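Local coordinates for protein aeromonas extracellular serine protease (Aeromonas sobria, PDB 3WQB) that acts as a secreted, calcium-binding serine protease of the furin-like subtilase group, cleaving peptide bonds after Lys-Lys or Lys-Arg and serving as a probable virulence factor, at residues H85-D90 with I123-N128; N29-Q34 with I130-I135; D488-L493 with T552-G557. The protein carries 1 engineered substitution. All coordinates share one frame; numbering follows the deposited sequence.

Contact 1 of 3, residues H85-D90 with I123-N128; sequences HPDLAD and IAAVDN. With CA (calcium ion), chain C.
D87 faces V126 and N128 across a calcium ion, in a site whose ligand pattern matches the strong calcium site of subtilisin-type folds: one bidentate aspartate from the loop after strand 73-77, and a calcium loop that follows helix 115-124. The metal bonds come first. OD1 and OD2 of D87 pinch the ion at 2.4 and 2.5 Å, respectively. V126 adds its backbone O at 2.3 Å, and N128 its side-chain OD1. Aspartate suits its place because it spends two oxygens and a negative charge on one cation; asparagine adds an oxygen without further charge. N29, I130 and T132 complete the seven-oxygen shell.

Hydrogen bonds set the groups for that work. The backbone N of V126 donates to the carbonyl O of D87 over 2.8 Å in a nearly straight bond (167°), fixing the two loops beside each other. The carboxylate of D87 and the amide of N128 lie nearly coplanar, and ND2 of N128 reaches OD1 of D87 at 2.9 Å, a bent bond (138°) to an oxygen already held by the metal. Within the first loop, H85 positions the ligand: its ND1 takes the backbone N-H of D87 in the ring plane, while NE2 bonds to D327 O.

Van der Waals packing adds to these bonds. V126 turns its CB toward the other loop; CG1 lies anti to the backbone N (chi1 177°), leaving CG2 to face D87. Beta-branching suits a place where one methyl packs against both the carbonyl of D87 and CB of D90. L88 lays CD2 near CA of A125. At the outer margin one water donates to OD2 of D90 and accepts from ND2 of N128, with 2.9 Å between that ND2 and the water oxygen.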
ATOM      1  N   HIS A  85       1.202 -16.476 -21.255  1.00 12.55           N
ATOM      2  CA  HIS A  85       0.711 -17.552 -20.396  1.00 12.45           C
ATOM      3  C   HIS A  85      -0.624 -18.066 -20.915  1.00 12.46           C
ATOM      4  O   HIS A  85      -1.511 -17.263 -21.225  1.00 11.88           O
ATOM      5  CB  HIS A  85       0.509 -17.047 -18.970  1.00 12.31           C
ATOM      6  CG  HIS A  85       0.370 -18.143 -17.959  1.00 11.59           C
ATOM      7  ND1 HIS A  85      -0.741 -18.956 -17.879  1.00 11.10           N
ATOM      8  CD2 HIS A  85       1.228 -18.589 -17.014  1.00 11.83           C
ATOM      9  CE1 HIS A  85      -0.571 -19.837 -16.909  1.00 11.83           C
ATOM     10  NE2 HIS A  85       0.613 -19.628 -16.362  1.00 12.07           N
ATOM     11  N   PRO A  86      -0.785 -19.396 -21.011  1.00 12.92           N
ATOM     12  CA  PRO A  86      -2.018 -19.931 -21.598  1.00 13.12           C
ATOM     13  C   PRO A  86      -3.283 -19.588 -20.809  1.00 12.92           C
ATOM     14  O   PRO A  86      -4.385 -19.561 -21.384  1.00 13.60           O
ATOM     15  CB  PRO A  86      -1.786 -21.453 -21.613  1.00 13.65           C
ATOM     16  CG  PRO A  86      -0.661 -21.700 -20.677  1.00 14.63           C
ATOM     17  CD  PRO A  86       0.187 -20.459 -20.696  1.00 12.79           C
ATOM     18  N   ASP A  87      -3.126 -19.283 -19.521  1.00 12.50           N
ATOM     19  CA  ASP A  87      -4.274 -18.940 -18.686  1.00 12.32           C
ATOM     20  C   ASP A  87      -4.396 -17.439 -18.441  1.00 12.30           C
ATOM     21  O   ASP A  87      -5.193 -17.022 -17.606  1.00 12.58           O
ATOM     22  CB  ASP A  87      -4.252 -19.729 -17.365  1.00 12.34           C
ATOM     23  CG  ASP A  87      -5.643 -20.192 -16.938  1.00 12.31           C
ATOM     24  OD1 ASP A  87      -6.568 -20.225 -17.792  1.00 12.77           O
ATOM     25  OD2 ASP A  87      -5.819 -20.551 -15.750  1.00 12.42           O
ATOM     26  N   LEU A  88      -3.622 -16.641 -19.185  1.00 12.35           N
ATOM     27  CA  LEU A  88      -3.714 -15.172 -19.127  1.00 12.01           C
ATOM     28  C   LEU A  88      -3.913 -14.494 -20.478  1.00 12.02           C
ATOM     29  O   LEU A  88      -4.553 -13.445 -20.559  1.00 12.13           O
ATOM     30  CB  LEU A  88      -2.481 -14.556 -18.453  1.00 12.11           C
ATOM     31  CG  LEU A  88      -2.241 -14.942 -16.991  1.00 11.50           C
ATOM     32  CD1 LEU A  88      -0.872 -14.466 -16.533  1.00 13.27           C
ATOM     33  CD2 LEU A  88      -3.336 -14.382 -16.079  1.00 13.15           C
ATOM     34  N   ALA A  89      -3.359 -15.093 -21.532  1.00 12.13           N
ATOM     35  CA  ALA A  89      -3.247 -14.442 -22.837  1.00 12.54           C
ATOM     36  C   ALA A  89      -4.559 -13.889 -23.367  1.00 12.90           C
ATOM     37  O   ALA A  89      -4.596 -12.768 -23.876  1.00 13.90           O
ATOM     38  CB  ALA A  89      -2.621 -15.399 -23.854  1.00 12.59           C
ATOM     39  N   ASP A  90      -5.636 -14.666 -23.235  1.00 13.30           N
ATOM     40  CA  ASP A  90      -6.941 -14.227 -23.749  1.00 14.10           C
ATOM     41  C   ASP A  90      -7.433 -12.938 -23.095  1.00 13.72           C
ATOM     42  O   ASP A  90      -8.270 -12.231 -23.668  1.00 14.21           O
ATOM     43  CB  ASP A  90      -8.011 -15.308 -23.567  1.00 14.71           C
ATOM     44  CG  ASP A  90      -7.830 -16.494 -24.492  1.00 17.34           C
ATOM     45  OD1 ASP A  90      -7.020 -16.417 -25.441  1.00 20.28           O
ATOM     46  OD2 ASP A  90      -8.522 -17.514 -24.261  1.00 20.97           O
ATOM     47  N   ILE A 123      -6.300 -11.838 -10.234  1.00  9.57           N
ATOM     48  CA  ILE A 123      -7.318 -10.958 -10.798  1.00  9.96           C
ATOM     49  C   ILE A 123      -8.117 -11.608 -11.911  1.00 10.13           C
ATOM     50  O   ILE A 123      -9.351 -11.592 -11.881  1.00 10.84           O
ATOM     51  CB  ILE A 123      -6.712  -9.651 -11.342  1.00  9.51           C
ATOM     52  CG1 ILE A 123      -5.859  -8.954 -10.282  1.00 10.21           C
ATOM     53  CG2 ILE A 123      -7.813  -8.712 -11.825  1.00 10.91           C
ATOM     54  CD1 ILE A 123      -5.144  -7.732 -10.779  1.00 11.02           C
ATOM     55  N   ALA A 124      -7.421 -12.181 -12.890  1.00  9.87           N
ATOM     56  CA  ALA A 124      -8.051 -12.433 -14.179  1.00 10.56           C
ATOM     57  C   ALA A 124      -7.546 -13.673 -14.925  1.00 10.45           C
ATOM     58  O   ALA A 124      -7.531 -13.691 -16.157  1.00 11.10           O
ATOM     59  CB  ALA A 124      -7.935 -11.186 -15.059  1.00 11.20           C
ATOM     60  N   ALA A 125      -7.168 -14.725 -14.202  1.00 10.43           N
ATOM     61  CA  ALA A 125      -6.909 -15.997 -14.887  1.00 10.51           C
ATOM     62  C   ALA A 125      -8.159 -16.370 -15.685  1.00 11.17           C
ATOM     63  O   ALA A 125      -9.292 -16.210 -15.216  1.00 10.33           O
ATOM     64  CB  ALA A 125      -6.521 -17.095 -13.903  1.00 10.83           C
ATOM     65  N   VAL A 126      -7.938 -16.865 -16.893  1.00 11.71           N
ATOM     66  CA  VAL A 126      -9.026 -17.123 -17.831  1.00 12.39           C
ATOM     67  C   VAL A 126      -9.930 -18.259 -17.342  1.00 12.21           C
ATOM     68  O   VAL A 126      -9.460 -19.251 -16.772  1.00 12.62           O
ATOM     69  CB  VAL A 126      -8.453 -17.421 -19.247  1.00 12.35           C
ATOM     70  CG1 VAL A 126      -9.552 -17.768 -20.246  1.00 12.98           C
ATOM     71  CG2 VAL A 126      -7.670 -16.218 -19.727  1.00 13.93           C
ATOM     72  N   ASP A 127     -11.236 -18.083 -17.524  1.00 13.00           N
ATOM     73  CA  ASP A 127     -12.205 -19.117 -17.197  1.00 13.88           C
ATOM     74  C   ASP A 127     -12.313 -20.095 -18.368  1.00 14.09           C
ATOM     75  O   ASP A 127     -12.919 -19.797 -19.395  1.00 15.45           O
ATOM     76  CB  ASP A 127     -13.559 -18.476 -16.912  1.00 14.14           C
ATOM     77  CG  ASP A 127     -14.562 -19.450 -16.335  1.00 15.04           C
ATOM     78  OD1 ASP A 127     -14.152 -20.507 -15.821  1.00 15.18           O
ATOM     79  OD2 ASP A 127     -15.769 -19.130 -16.379  1.00 18.88           O
ATOM     80  N   ASN A 128     -11.680 -21.249 -18.208  1.00 14.07           N
ATOM     81  CA  ASN A 128     -11.575 -22.228 -19.290  1.00 14.03           C
ATOM     82  C   ASN A 128     -11.420 -23.624 -18.677  1.00 14.71           C
ATOM     83  O   ASN A 128     -11.987 -23.898 -17.613  1.00 15.33           O
ATOM     84  CB  ASN A 128     -10.420 -21.852 -20.234  1.00 14.20           C
ATOM     85  CG  ASN A 128      -9.114 -21.628 -19.493  1.00 13.13           C
ATOM     86  OD1 ASN A 128      -8.963 -22.046 -18.343  1.00 12.49           O
ATOM     87  ND2 ASN A 128      -8.161 -20.963 -20.145  1.00 13.77           N
TER
HETATM   88 CA    CA C 901      -8.217 -21.118 -16.264  1.00 12.10          CA
HETATM   89  O   HOH W   1      -8.421 -20.014 -22.882  1.00 25.84           O

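Contact 2 of 3, residues N29-Q34 with I130-I135; sequences NPLQDQ and IGTKGI. With CA (calcium ion), chain C.
The amide of N29 is a flat group pressed on both faces: over one lie CB and CG of K133 with the backbone O of T132, over the other the backbone O of N128. CB of K133 comes to 3.5 Å from N29 ND2, the extended lysine crossing the asparagine at about a right angle before its NZ leads off toward P26. At the edge, ND2 gives a proton in the amide plane to OE1 of Q32 (2.9 Å, 168°) and also bonds to D127, which fixes the rotation of the amide and directs OD1 to the calcium at 2.4 Å. The carbonyl oxygens of I130 and T132 bind the same ion; asparagine suits a place that needs a metal oxygen and a donor together.

A type I turn from N29 to Q32 brings Q32 back to its partner, with P30 at the corner where a rigid phi is wanted. Next to it, L31 N donates to G131 O at 2.9 Å. G131 has a positive phi (59°), which a residue lacking CB adopts easily, and L31 CD1 lies over its backbone, while L31 CB meets CG2 of T132.

Around this metal loop, which runs from helix 115-124 to strand 140-144, T132 packs on strand 293-296, and L31 and I130 both touch Y328 of strand 328-329.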
ATOM      1  N   ASN A  29     -12.102 -25.065 -14.456  1.00 14.94           N
ATOM      2  CA  ASN A  29     -10.676 -24.870 -14.215  1.00 13.91           C
ATOM      3  C   ASN A  29     -10.220 -25.880 -13.173  1.00 14.20           C
ATOM      4  O   ASN A  29     -10.729 -25.881 -12.056  1.00 14.42           O
ATOM      5  CB  ASN A  29     -10.415 -23.442 -13.738  1.00 13.30           C
ATOM      6  CG  ASN A  29     -10.995 -22.409 -14.678  1.00 12.92           C
ATOM      7  OD1 ASN A  29     -10.350 -22.014 -15.648  1.00 13.71           O
ATOM      8  ND2 ASN A  29     -12.224 -21.965 -14.399  1.00 12.63           N
ATOM      9  N   PRO A  30      -9.277 -26.767 -13.534  1.00 14.55           N
ATOM     10  CA  PRO A  30      -8.960 -27.877 -12.633  1.00 14.60           C
ATOM     11  C   PRO A  30      -8.452 -27.493 -11.244  1.00 14.06           C
ATOM     12  O   PRO A  30      -8.602 -28.270 -10.308  1.00 15.19           O
ATOM     13  CB  PRO A  30      -7.910 -28.682 -13.414  1.00 14.95           C
ATOM     14  CG  PRO A  30      -8.222 -28.376 -14.849  1.00 16.24           C
ATOM     15  CD  PRO A  30      -8.597 -26.911 -14.832  1.00 14.82           C
ATOM     16  N   LEU A  31      -7.884 -26.296 -11.095  1.00 13.51           N
ATOM     17  CA  LEU A  31      -7.336 -25.894  -9.801  1.00 13.34           C
ATOM     18  C   LEU A  31      -8.256 -24.991  -8.983  1.00 12.89           C
ATOM     19  O   LEU A  31      -7.900 -24.591  -7.864  1.00 13.93           O
ATOM     20  CB  LEU A  31      -5.969 -25.216  -9.971  1.00 13.21           C
ATOM     21  CG  LEU A  31      -4.900 -25.988 -10.743  1.00 13.22           C
ATOM     22  CD1 LEU A  31      -3.676 -25.100 -10.891  1.00 14.71           C
ATOM     23  CD2 LEU A  31      -4.536 -27.290 -10.046  1.00 14.09           C
ATOM     24  N   GLN A  32      -9.435 -24.666  -9.510  1.00 12.56           N
ATOM     25  CA  GLN A  32     -10.270 -23.662  -8.833  1.00 12.72           C
ATOM     26  C   GLN A  32     -10.761 -24.085  -7.455  1.00 12.74           C
ATOM     27  O   GLN A  32     -10.982 -23.240  -6.590  1.00 12.84           O
ATOM     28  CB  GLN A  32     -11.417 -23.174  -9.719  1.00 12.56           C
ATOM     29  CG  GLN A  32     -12.558 -24.156  -9.950  1.00 12.57           C
ATOM     30  CD  GLN A  32     -13.610 -23.557 -10.850  1.00 12.99           C
ATOM     31  OE1 GLN A  32     -13.337 -23.233 -12.004  1.00 13.09           O
ATOM     32  NE2 GLN A  32     -14.816 -23.380 -10.322  1.00 13.32           N
ATOM     33  N   ASP A  33     -10.917 -25.385  -7.238  1.00 13.00           N
ATOM     34  CA  ASP A  33     -11.330 -25.861  -5.919  1.00 12.78           C
ATOM     35  C   ASP A  33     -10.229 -25.753  -4.869  1.00 13.03           C
ATOM     36  O   ASP A  33     -10.488 -25.959  -3.688  1.00 13.33           O
ATOM     37  CB  ASP A  33     -11.915 -27.280  -5.987  1.00 13.83           C
ATOM     38  CG  ASP A  33     -13.265 -27.316  -6.682  1.00 15.84           C
ATOM     39  OD1 ASP A  33     -14.072 -26.378  -6.484  1.00 18.64           O
ATOM     40  OD2 ASP A  33     -13.521 -28.286  -7.426  1.00 21.08           O
ATOM     41  N   GLN A  34      -9.012 -25.416  -5.305  1.00 12.26           N
ATOM     42  CA  GLN A  34      -7.917 -25.145  -4.375  1.00 12.28           C
ATOM     43  C   GLN A  34      -7.593 -23.656  -4.232  1.00 11.73           C
ATOM     44  O   GLN A  34      -6.635 -23.281  -3.545  1.00 11.98           O
ATOM     45  CB  GLN A  34      -6.686 -25.991  -4.720  1.00 12.34           C
ATOM     46  CG  GLN A  34      -6.871 -27.459  -4.343  1.00 13.27           C
ATOM     47  CD  GLN A  34      -6.690 -27.727  -2.866  1.00 14.39           C
ATOM     48  OE1 GLN A  34      -7.037 -26.901  -2.021  1.00 13.25           O
ATOM     49  NE2 GLN A  34      -6.127 -28.880  -2.545  1.00 16.00           N
ATOM     50  N   ILE A 130      -8.310 -25.089 -18.108  1.00 14.48           N
ATOM     51  CA  ILE A 130      -6.952 -25.209 -17.573  1.00 14.11           C
ATOM     52  C   ILE A 130      -6.746 -24.324 -16.350  1.00 13.29           C
ATOM     53  O   ILE A 130      -7.456 -23.337 -16.165  1.00 13.59           O
ATOM     54  CB  ILE A 130      -5.858 -24.911 -18.638  1.00 14.07           C
ATOM     55  CG1 ILE A 130      -5.973 -23.476 -19.165  1.00 14.90           C
ATOM     56  CG2 ILE A 130      -5.930 -25.929 -19.785  1.00 15.25           C
ATOM     57  CD1 ILE A 130      -4.757 -23.004 -19.963  1.00 16.07           C
ATOM     58  N   GLY A 131      -5.795 -24.701 -15.507  1.00 12.71           N
ATOM     59  CA  GLY A 131      -5.332 -23.820 -14.444  1.00 12.42           C
ATOM     60  C   GLY A 131      -6.388 -23.366 -13.466  1.00 12.34           C
ATOM     61  O   GLY A 131      -7.196 -24.165 -12.983  1.00 12.68           O
ATOM     62  N   THR A 132      -6.366 -22.066 -13.197  1.00 11.99           N
ATOM     63  CA  THR A 132      -7.189 -21.447 -12.164  1.00 11.38           C
ATOM     64  C   THR A 132      -8.300 -20.603 -12.787  1.00 11.31           C
ATOM     65  O   THR A 132      -8.389 -20.455 -14.015  1.00 11.73           O
ATOM     66  CB  THR A 132      -6.327 -20.531 -11.280  1.00 11.28           C
ATOM     67  OG1 THR A 132      -5.613 -19.613 -12.116  1.00 12.61           O
ATOM     68  CG2 THR A 132      -5.339 -21.346 -10.423  1.00 11.74           C
ATOM     69  N   LYS A 133      -9.146 -20.049 -11.921  1.00 11.29           N
ATOM     70  CA  LYS A 133     -10.182 -19.112 -12.334  1.00 11.26           C
ATOM     71  C   LYS A 133      -9.905 -17.777 -11.660  1.00 11.12           C
ATOM     72  O   LYS A 133      -9.784 -17.709 -10.442  1.00 11.67           O
ATOM     73  CB  LYS A 133     -11.565 -19.631 -11.928  1.00 11.55           C
ATOM     74  CG  LYS A 133     -12.737 -18.856 -12.543  1.00 11.58           C
ATOM     75  CD  LYS A 133     -14.074 -19.323 -11.963  1.00 12.98           C
ATOM     76  CE  LYS A 133     -15.248 -18.724 -12.719  1.00 12.38           C
ATOM     77  NZ  LYS A 133     -16.566 -19.018 -12.058  1.00 12.39           N
ATOM     78  N   GLY A 134      -9.807 -16.711 -12.444  1.00 10.53           N
ATOM     79  CA  GLY A 134      -9.644 -15.385 -11.852  1.00 10.70           C
ATOM     80  C   GLY A 134     -10.842 -14.970 -11.014  1.00 10.57           C
ATOM     81  O   GLY A 134     -11.960 -15.480 -11.191  1.00 11.46           O
ATOM     82  N   ILE A 135     -10.612 -14.040 -10.091  1.00 10.31           N
ATOM     83  CA  ILE A 135     -11.711 -13.406  -9.373  1.00 10.23           C
ATOM     84  C   ILE A 135     -12.655 -12.721 -10.368  1.00 10.33           C
ATOM     85  O   ILE A 135     -13.880 -12.806 -10.238  1.00 10.58           O
ATOM     86  CB  ILE A 135     -11.152 -12.377  -8.393  1.00  9.40           C
ATOM     87  CG1 ILE A 135     -10.455 -13.077  -7.237  1.00  9.04           C
ATOM     88  CG2 ILE A 135     -12.238 -11.447  -7.852  1.00 10.54           C
ATOM     89  CD1 ILE A 135      -9.537 -12.141  -6.458  1.00 10.49           C
TER
HETATM   90 CA    CA C 901      -8.217 -21.118 -16.264  1.00 12.10          CA

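Contact 3 of 3, residues D488-L493 with T552-G557; sequences DLLIEL and TDVANG. With CA (calcium ion), chain D.
The carbonyl O of T552 is gripped twice from the opposing strand: L490 N donates to it at 2.9 Å and 172°, in the carbonyl plane, and the CA-H of L489 adds a softer contact, 3.3 Å from L489 CA to T552 O. T552 N returns a bond to L490 O, making L490 and T552 an antiparallel hydrogen-bonded pair; L489 and D553 form the non-hydrogen-bonded pair beside it. The pairing runs on past the strand end, where V554 N bonds to D488 O at 2.9 Å. A water links L490 O to OG1 of T552, giving the threonine hydroxyl a partner on the face it shares with L490.

Apolar side chains suit the two buried faces of the strand pair, L490 and V554 on one and L489 on the other. CB of L490 meets CG1 of V554 at 4.2 Å, and CD2 of L489 lies against CA and CB of D553.

Beyond the paired strands the chains converge on calcium. D553, with CG anti to the backbone N (chi1 175°), spreads OD1 and OD2 round the ion. D488 supplies OD2 alone at 2.3 Å, leaving its OD1 for a salt bridge with R559, which probably offsets some of the charge gathered here. A555 gives its backbone O at 2.3 Å. That carbonyl is placed by an Asx turn, A555 N meeting OD1 of D553 almost along its C-O axis, and A555 CB sits against D488 OD1, where a small side chain fits. H483 is a further polar partner of the D553 carboxylate.

D454, N578 and N579 complete the metal shell, so the ion ties the ends of strands 489-494 and 545-553 to loops elsewhere in the sequence, a calcium site at the margin of the beta-sandwich P-domain of proprotein convertases.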
ATOM      1  N   ASP A 488       9.286   5.882  20.138  1.00 11.30           N
ATOM      2  CA  ASP A 488       8.627   6.085  21.427  1.00 11.71           C
ATOM      3  C   ASP A 488       7.256   6.735  21.297  1.00 11.44           C
ATOM      4  O   ASP A 488       6.481   6.728  22.248  1.00 11.27           O
ATOM      5  CB  ASP A 488       9.492   6.948  22.353  1.00 11.72           C
ATOM      6  CG  ASP A 488      10.687   6.200  22.915  1.00 12.96           C
ATOM      7  OD1 ASP A 488      10.824   4.991  22.639  1.00 13.89           O
ATOM      8  OD2 ASP A 488      11.487   6.840  23.635  1.00 13.40           O
ATOM      9  N   LEU A 489       6.961   7.309  20.134  1.00 11.48           N
ATOM     10  CA  LEU A 489       5.782   8.156  19.995  1.00 11.77           C
ATOM     11  C   LEU A 489       4.519   7.434  19.552  1.00 11.45           C
ATOM     12  O   LEU A 489       4.513   6.660  18.582  1.00 12.40           O
ATOM     13  CB  LEU A 489       6.074   9.350  19.079  1.00 11.92           C
ATOM     14  CG  LEU A 489       7.230  10.255  19.512  1.00 12.20           C
ATOM     15  CD1 LEU A 489       7.410  11.329  18.480  1.00 13.77           C
ATOM     16  CD2 LEU A 489       7.011  10.863  20.900  1.00 13.11           C
ATOM     17  N   LEU A 490       3.460   7.689  20.312  1.00 11.27           N
ATOM     18  CA  LEU A 490       2.099   7.298  19.989  1.00 11.25           C
ATOM     19  C   LEU A 490       1.374   8.553  19.510  1.00 10.84           C
ATOM     20  O   LEU A 490       1.294   9.552  20.242  1.00 11.13           O
ATOM     21  CB  LEU A 490       1.423   6.729  21.247  1.00 11.45           C
ATOM     22  CG  LEU A 490      -0.096   6.565  21.237  1.00 12.51           C
ATOM     23  CD1 LEU A 490      -0.490   5.427  20.324  1.00 14.16           C
ATOM     24  CD2 LEU A 490      -0.612   6.310  22.640  1.00 14.60           C
ATOM     25  N   ILE A 491       0.863   8.516  18.280  1.00 10.66           N
ATOM     26  CA  ILE A 491       0.157   9.660  17.693  1.00 11.21           C
ATOM     27  C   ILE A 491      -1.290   9.270  17.424  1.00 10.97           C
ATOM     28  O   ILE A 491      -1.559   8.295  16.715  1.00 10.83           O
ATOM     29  CB  ILE A 491       0.860  10.139  16.401  1.00 11.11           C
ATOM     30  CG1 ILE A 491       2.335  10.451  16.681  1.00 13.05           C
ATOM     31  CG2 ILE A 491       0.123  11.334  15.771  1.00 12.27           C
ATOM     32  CD1 ILE A 491       3.127  10.930  15.455  1.00 14.05           C
ATOM     33  N   GLU A 492      -2.212  10.036  17.999  1.00 11.13           N
ATOM     34  CA  GLU A 492      -3.640   9.731  17.956  1.00 11.70           C
ATOM     35  C   GLU A 492      -4.441  10.978  17.596  1.00 10.89           C
ATOM     36  O   GLU A 492      -4.043  12.092  17.915  1.00 12.09           O
ATOM     37  CB  GLU A 492      -4.065   9.192  19.324  1.00 12.50           C
ATOM     38  CG  GLU A 492      -5.386   8.435  19.389  1.00 14.58           C
ATOM     39  CD  GLU A 492      -5.523   7.562  20.648  1.00 16.17           C
ATOM     40  OE1 GLU A 492      -6.608   6.960  20.824  1.00 18.81           O
ATOM     41  OE2 GLU A 492      -4.563   7.453  21.455  1.00 17.28           O
ATOM     42  N   LEU A 493      -5.570  10.772  16.933  1.00 10.69           N
ATOM     43  CA  LEU A 493      -6.454  11.858  16.520  1.00 10.66           C
ATOM     44  C   LEU A 493      -7.853  11.629  17.076  1.00 10.53           C
ATOM     45  O   LEU A 493      -8.353  10.496  17.066  1.00 10.57           O
ATOM     46  CB  LEU A 493      -6.502  11.953  15.000  1.00 10.85           C
ATOM     47  CG  LEU A 493      -7.260  13.130  14.375  1.00 10.54           C
ATOM     48  CD1 LEU A 493      -6.587  14.456  14.705  1.00 12.07           C
ATOM     49  CD2 LEU A 493      -7.394  12.959  12.867  1.00 12.61           C
ATOM     50  N   THR A 552       2.298  11.195  22.553  1.00 11.71           N
ATOM     51  CA  THR A 552       2.868  10.789  23.840  1.00 11.88           C
ATOM     52  C   THR A 552       4.127   9.970  23.620  1.00 11.54           C
ATOM     53  O   THR A 552       4.164   9.110  22.743  1.00 11.47           O
ATOM     54  CB  THR A 552       1.880   9.913  24.647  1.00 12.17           C
ATOM     55  OG1 THR A 552       0.579  10.511  24.653  1.00 13.06           O
ATOM     56  CG2 THR A 552       2.346   9.779  26.086  1.00 13.38           C
ATOM     57  N   ASP A 553       5.156  10.242  24.420  1.00 11.60           N
ATOM     58  CA  ASP A 553       6.330   9.382  24.504  1.00 11.99           C
ATOM     59  C   ASP A 553       6.016   8.309  25.549  1.00 12.14           C
ATOM     60  O   ASP A 553       5.790   8.620  26.716  1.00 12.56           O
ATOM     61  CB  ASP A 553       7.556  10.241  24.879  1.00 12.19           C
ATOM     62  CG  ASP A 553       8.831   9.422  25.114  1.00 12.46           C
ATOM     63  OD1 ASP A 553       8.780   8.240  25.526  1.00 13.59           O
ATOM     64  OD2 ASP A 553       9.922   9.985  24.904  1.00 14.06           O
ATOM     65  N   VAL A 554       5.964   7.054  25.111  1.00 12.15           N
ATOM     66  CA  VAL A 554       5.454   5.968  25.947  1.00 12.36           C
ATOM     67  C   VAL A 554       6.513   4.934  26.334  1.00 12.42           C
ATOM     68  O   VAL A 554       6.174   3.787  26.635  1.00 13.11           O
ATOM     69  CB  VAL A 554       4.229   5.245  25.286  1.00 12.19           C
ATOM     70  CG1 VAL A 554       3.067   6.218  25.069  1.00 12.91           C
ATOM     71  CG2 VAL A 554       4.630   4.545  23.982  1.00 13.07           C
ATOM     72  N   ALA A 555       7.785   5.323  26.301  1.00 12.62           N
ATOM     73  CA  ALA A 555       8.850   4.375  26.656  1.00 13.07           C
ATOM     74  C   ALA A 555      10.137   5.049  27.071  1.00 13.89           C
ATOM     75  O   ALA A 555      10.582   6.004  26.430  1.00 13.57           O
ATOM     76  CB  ALA A 555       9.126   3.429  25.492  1.00 13.21           C
ATOM     77  N   ASN A 556      10.758   4.520  28.125  1.00 14.74           N
ATOM     78  CA  ASN A 556      12.115   4.931  28.474  1.00 16.29           C
ATOM     79  C   ASN A 556      13.102   3.767  28.549  1.00 17.30           C
ATOM     80  O   ASN A 556      14.292   3.970  28.798  1.00 18.79           O
ATOM     81  CB  ASN A 556      12.147   5.776  29.759  1.00 16.60           C
ATOM     82  CG  ASN A 556      11.584   5.053  30.968  1.00 16.89           C
ATOM     83  OD1 ASN A 556      11.156   3.903  30.896  1.00 17.55           O
ATOM     84  ND2 ASN A 556      11.569   5.749  32.096  1.00 18.31           N
ATOM     85  N   GLY A 557      12.615   2.552  28.315  1.00 18.21           N
ATOM     86  CA  GLY A 557      13.487   1.378  28.334  1.00 18.87           C
ATOM     87  C   GLY A 557      14.270   1.265  27.040  1.00 19.17           C
ATOM     88  O   GLY A 557      13.815   1.733  25.988  1.00 19.49           O
TER
HETATM   89 CA    CA D 902      11.322   8.060  25.623  1.00 13.46          CA
HETATM   90  O   HOH W   2      -0.726  10.217  22.275  1.00 12.96           O

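Contacts 1 and 2 are two halves of one calcium site: their centres lie 10 Å apart, and each supplies part of the same coordination shell. They also meet directly through the backbone, A125 O probably bonding to G134 N at 2.9 Å. The helix leading into 123-128 begins at H115, predicted with D78 to belong to the charge relay; its third position, A336, is engineered here. Contact 3 holds a separate calcium in the P-domain, its centre 49 Å from contact 1 and 47 Å from contact 2, on the opposite side of the chain's centre, with about 32 Å between nearest atoms.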